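Local coordinates for possible periplasmic protein (Campylobacter jejuni, PDB 3RGC) that acts as a SurA-like periplasmic chaperone and probably has peptidyl-prolyl cis-trans isomerase activity, at residues V52-L57 / Q88-F93; F114-A119 / Q216-V221. All blocks are in the same frame, centred on the assembly; numbering follows the deposited sequence.

Contact 1: residues V52-L57 / Q88-F93; sequences VNDLEL and QFRTNF
Leu57 pushes its forked tip between Arg90 and Phe93, which lie about one turn apart on the helix facing it. Its CB points toward helix 86-107, and with CG anti to the backbone N (chi1 175°) the chain runs on in that direction. Leu57 CG is the first atom to arrive, 4.1 Å from Arg90 NH2. From there the two methyls part company. Leu57 CD1 goes to the aromatic side: it meets the rim of the ring at Phe93 CD2, 3.5 Å away and near the ring plane, and lies 3.9 Å from the backbone Arg90 O. Leu57 CD2 goes to the charged side and covers one face of the guanidinium, off-centre, with Arg90 NH2 at 3.4 Å and Arg90 CZ at 3.5 Å. The same leucine touches Leu97 and Lys94 further along helix 86-107, while Phe93 packs on Ala60 and Ile61. This packing joins helices 54-67 and 86-107 within the helical part of the SurA N-terminal region. Arg90 reaches across by a bend at chi3, which swings its flat end round to the start of helix 54-67. There Asp54 OD1 stands at the guanidinium edge, the two planes only 17° apart, but at 3.8 Å from Arg90 NH2 this salt bridge is long. Asp58, one turn on, is the stronger partner of NH2, so the arginine is drawn to two carboxylates on the same helix. The beginning of that helix is secured separately: Asn53 N, at the N-cap, donates to Glu56 OE1 over 2.7 Å in a nearly straight bond (171°), and Glu56 OE2 pairs with Lys101 of helix 86-107.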
# COMPACT_ATOMS: atom_id res chain seq x y z
N VAL B 52 24.82 25.20 1.76
CA VAL B 52 23.39 25.37 1.52
C VAL B 52 22.97 26.87 1.39
O VAL B 52 23.15 27.65 2.32
CB VAL B 52 22.60 24.75 2.68
CG1 VAL B 52 21.11 24.94 2.46
CG2 VAL B 52 22.98 23.27 2.85
N ASN B 53 22.43 27.23 0.23
CA ASN B 53 21.83 28.54 -0.05
C ASN B 53 20.60 28.80 0.76
O ASN B 53 19.93 27.88 1.22
CB ASN B 53 21.26 28.56 -1.48
CG ASN B 53 22.30 28.72 -2.50
OD1 ASN B 53 22.44 27.89 -3.38
ND2 ASN B 53 23.06 29.80 -2.40
N ASP B 54 20.20 30.07 0.80
CA ASP B 54 18.87 30.42 1.25
C ASP B 54 17.80 29.87 0.31
O ASP B 54 16.78 29.40 0.77
CB ASP B 54 18.75 31.92 1.42
CG ASP B 54 19.55 32.42 2.61
OD1 ASP B 54 18.93 32.64 3.68
OD2 ASP B 54 20.79 32.55 2.49
N LEU B 55 18.06 29.91 -1.00
CA LEU B 55 17.10 29.35 -1.96
C LEU B 55 16.97 27.84 -1.88
O LEU B 55 15.87 27.32 -1.96
CB LEU B 55 17.40 29.78 -3.40
CG LEU B 55 17.47 31.28 -3.67
CD1 LEU B 55 17.61 31.53 -5.16
CD2 LEU B 55 16.27 32.02 -3.12
N GLU B 56 18.08 27.12 -1.75
CA GLU B 56 18.01 25.70 -1.45
C GLU B 56 17.25 25.48 -0.17
O GLU B 56 16.42 24.58 -0.09
CB GLU B 56 19.40 25.13 -1.25
CG GLU B 56 20.25 25.06 -2.48
CD GLU B 56 21.59 24.47 -2.15
OE1 GLU B 56 22.42 25.21 -1.57
OE2 GLU B 56 21.80 23.28 -2.44
N LEU B 57 17.55 26.28 0.85
CA LEU B 57 16.91 26.12 2.16
C LEU B 57 15.41 26.35 2.03
O LEU B 57 14.62 25.54 2.53
CB LEU B 57 17.50 27.07 3.20
CG LEU B 57 16.81 27.08 4.57
CD1 LEU B 57 17.04 25.78 5.29
CD2 LEU B 57 17.33 28.20 5.41
N GLN B 88 14.44 30.13 14.19
CA GLN B 88 15.21 29.07 14.82
C GLN B 88 15.06 27.83 13.98
O GLN B 88 16.05 27.19 13.61
CB GLN B 88 14.73 28.80 16.25
CG GLN B 88 15.67 27.92 17.07
CD GLN B 88 17.10 28.47 17.10
OE1 GLN B 88 17.32 29.65 17.36
NE2 GLN B 88 18.08 27.60 16.81
N PHE B 89 13.81 27.50 13.67
CA PHE B 89 13.49 26.38 12.81
C PHE B 89 14.34 26.37 11.54
O PHE B 89 14.97 25.37 11.23
CB PHE B 89 12.01 26.40 12.43
CG PHE B 89 11.64 25.45 11.33
CD1 PHE B 89 11.37 24.12 11.62
CD2 PHE B 89 11.58 25.87 10.02
CE1 PHE B 89 11.04 23.23 10.60
CE2 PHE B 89 11.24 24.99 9.01
CZ PHE B 89 10.97 23.67 9.30
N ARG B 90 14.37 27.50 10.83
CA ARG B 90 15.16 27.61 9.60
C ARG B 90 16.61 27.31 9.89
O ARG B 90 17.29 26.66 9.11
CB ARG B 90 15.08 29.01 9.00
CG ARG B 90 13.77 29.35 8.31
CD ARG B 90 13.84 30.73 7.61
NE ARG B 90 14.20 30.65 6.19
CZ ARG B 90 15.36 31.09 5.69
NH1 ARG B 90 16.27 31.63 6.49
NH2 ARG B 90 15.60 30.98 4.38
N THR B 91 17.12 27.82 11.01
CA THR B 91 18.52 27.62 11.34
C THR B 91 18.80 26.14 11.55
O THR B 91 19.77 25.60 11.01
CB THR B 91 18.93 28.41 12.59
OG1 THR B 91 18.79 29.82 12.33
CG2 THR B 91 20.37 28.11 12.98
N ASN B 92 17.95 25.47 12.32
CA ASN B 92 18.15 24.05 12.57
C ASN B 92 17.92 23.20 11.33
O ASN B 92 18.57 22.18 11.14
CB ASN B 92 17.28 23.55 13.72
CG ASN B 92 17.62 24.22 15.03
OD1 ASN B 92 18.77 24.65 15.25
ND2 ASN B 92 16.64 24.33 15.91
N PHE B 93 16.98 23.63 10.49
CA PHE B 93 16.64 22.87 9.30
C PHE B 93 17.84 22.93 8.37
O PHE B 93 18.26 21.91 7.81
CB PHE B 93 15.39 23.47 8.65
CG PHE B 93 14.83 22.65 7.52
CD1 PHE B 93 13.87 21.69 7.76
CD2 PHE B 93 15.23 22.88 6.22
CE1 PHE B 93 13.32 20.95 6.72
CE2 PHE B 93 14.69 22.14 5.18
CZ PHE B 93 13.74 21.18 5.43

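Contact 2: residues F114-A119 / Q216-V221; sequences FSDDGA and QVKNEV
Asp116 and Lys218 meet at about a right angle, each from the first turn of its own helix. The lysine is extended beyond CG, and its last methylene lies against the carboxylate: Lys218 CE is 3.4 Å from Asp116 OD1 and 3.6 Å from Asp116 OD2. The ammonium goes on past this point, and Lys218 NZ ends 3.7 Å from Asp116 OD2, a long salt bridge with no hydrogen bond in it. Much of the contact between this pair is therefore made by the aliphatic end of Lys218. Asp116 presents its carboxylate by setting CG anti to its backbone N (chi1 -158°). Deeper in, two small side chains face each other directly. Ala119 and Val221 both point their CB atoms toward the opposite segment, and Ala119 CB touches Val221 CG2 at 4.0 Å; these are the closest backbones too, with the two CA atoms 6.3 Å apart. Both segments begin helices. Ser115 OG caps the first of them by accepting from Gly118 N at 3.0 Å, and in the second the carbonyl of Val217, at the N-cap, receives the amides of both Glu220 and Val221. Tyr214, just before the second helix, lies against Ala119 and Val221, and its OH makes a weak hydrogen bond to Asp116 OD1. Phe123 of helix 116-125 and Phe130 of the loop after it pack on Val217 and Val221. Helix 116-125, which leads toward strand 135-143, thus lies beside the start of the long helix 218-244, which follows strand 198-207; those two strands are neighbours in the four-stranded antiparallel sheet of the probable isomerase domain.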
# COMPACT_ATOMS: atom_id res chain seq x y z
N PHE B 114 25.92 -4.15 -6.94
CA PHE B 114 24.50 -4.34 -7.25
C PHE B 114 24.26 -5.74 -7.83
O PHE B 114 23.24 -5.96 -8.48
CB PHE B 114 24.01 -3.31 -8.28
CG PHE B 114 24.04 -1.88 -7.79
CD1 PHE B 114 22.97 -1.34 -7.10
CD2 PHE B 114 25.14 -1.07 -8.05
CE1 PHE B 114 23.00 -0.04 -6.66
CE2 PHE B 114 25.17 0.25 -7.62
CZ PHE B 114 24.10 0.76 -6.92
N SER B 115 25.20 -6.66 -7.61
CA SER B 115 25.17 -7.96 -8.29
C SER B 115 24.24 -8.95 -7.61
O SER B 115 24.09 -8.95 -6.39
CB SER B 115 26.58 -8.56 -8.41
OG SER B 115 27.08 -9.00 -7.16
N ASP B 116 23.61 -9.80 -8.41
CA ASP B 116 22.64 -10.75 -7.88
C ASP B 116 23.31 -11.67 -6.88
O ASP B 116 22.77 -11.92 -5.79
CB ASP B 116 21.98 -11.55 -9.00
CG ASP B 116 20.65 -12.13 -8.57
OD1 ASP B 116 20.06 -11.61 -7.60
OD2 ASP B 116 20.18 -13.11 -9.20
N ASP B 117 24.49 -12.17 -7.21
CA ASP B 117 25.18 -13.03 -6.28
C ASP B 117 25.61 -12.28 -5.03
O ASP B 117 25.55 -12.83 -3.93
CB ASP B 117 26.30 -13.86 -6.92
CG ASP B 117 27.26 -13.03 -7.73
OD1 ASP B 117 26.82 -12.10 -8.45
OD2 ASP B 117 28.47 -13.34 -7.67
N GLY B 118 26.00 -11.01 -5.18
CA GLY B 118 26.31 -10.18 -4.02
C GLY B 118 25.14 -10.12 -3.06
O GLY B 118 25.30 -10.32 -1.85
N ALA B 119 23.95 -9.87 -3.59
CA ALA B 119 22.74 -9.82 -2.78
C ALA B 119 22.42 -11.17 -2.15
O ALA B 119 22.21 -11.25 -0.94
CB ALA B 119 21.57 -9.32 -3.60
N GLN B 216 11.58 -14.62 -3.53
CA GLN B 216 10.31 -14.06 -3.09
C GLN B 216 10.59 -12.83 -2.25
O GLN B 216 9.71 -12.31 -1.58
CB GLN B 216 9.54 -15.09 -2.26
N VAL B 217 11.83 -12.37 -2.30
CA VAL B 217 12.28 -11.29 -1.43
C VAL B 217 13.46 -10.59 -2.11
O VAL B 217 14.11 -9.72 -1.53
CB VAL B 217 12.67 -11.86 -0.05
CG1 VAL B 217 14.01 -12.57 -0.13
CG2 VAL B 217 12.67 -10.76 1.00
N LYS B 218 13.69 -10.96 -3.36
CA LYS B 218 14.80 -10.48 -4.16
C LYS B 218 14.92 -8.96 -4.10
O LYS B 218 16.02 -8.41 -4.00
CB LYS B 218 14.58 -10.92 -5.61
CG LYS B 218 15.84 -11.09 -6.44
CD LYS B 218 15.56 -11.98 -7.64
CE LYS B 218 16.80 -12.20 -8.48
NZ LYS B 218 16.52 -13.14 -9.60
N ASN B 219 13.78 -8.29 -4.15
CA ASN B 219 13.78 -6.85 -4.24
C ASN B 219 14.10 -6.17 -2.92
O ASN B 219 14.63 -5.06 -2.88
CB ASN B 219 12.44 -6.36 -4.77
CG ASN B 219 12.53 -5.00 -5.41
OD1 ASN B 219 13.49 -4.71 -6.11
ND2 ASN B 219 11.54 -4.16 -5.16
N GLU B 220 13.77 -6.84 -1.82
CA GLU B 220 13.97 -6.27 -0.50
C GLU B 220 15.43 -6.40 -0.07
O GLU B 220 16.00 -5.48 0.52
CB GLU B 220 13.04 -6.95 0.52
CG GLU B 220 11.55 -6.65 0.32
CD GLU B 220 10.98 -7.19 -0.99
OE1 GLU B 220 11.44 -8.24 -1.46
OE2 GLU B 220 10.05 -6.55 -1.54
N VAL B 221 16.02 -7.56 -0.36
CA VAL B 221 17.41 -7.82 -0.02
C VAL B 221 18.31 -6.83 -0.75
O VAL B 221 19.28 -6.32 -0.17
CB VAL B 221 17.84 -9.27 -0.36
CG1 VAL B 221 16.85 -10.26 0.22
CG2 VAL B 221 17.96 -9.45 -1.85

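How the contacts relate
The chain starts in strand 3-7, runs through helices 14-23 and 30-48, and enters contact 1 at helix 54-67. Contact 1 closes a mainly helical loop containing helix 72-81, binding helix 54-67 to helix 86-107. That helix is followed by helix 116-125, where contact 2 opens. Contact 2 closes a larger loop, which carries the four-stranded antiparallel sheet, and ties its entry to helix 218-244. The two loops come in series, neither nested nor crossed. The centres of contact 1 and contact 2 are about 38 Å apart, on opposite sides of the chain's centre. Helix 218-244 then leads back to strand 247-249, which pairs with strand 3-7 and joins the two chain ends.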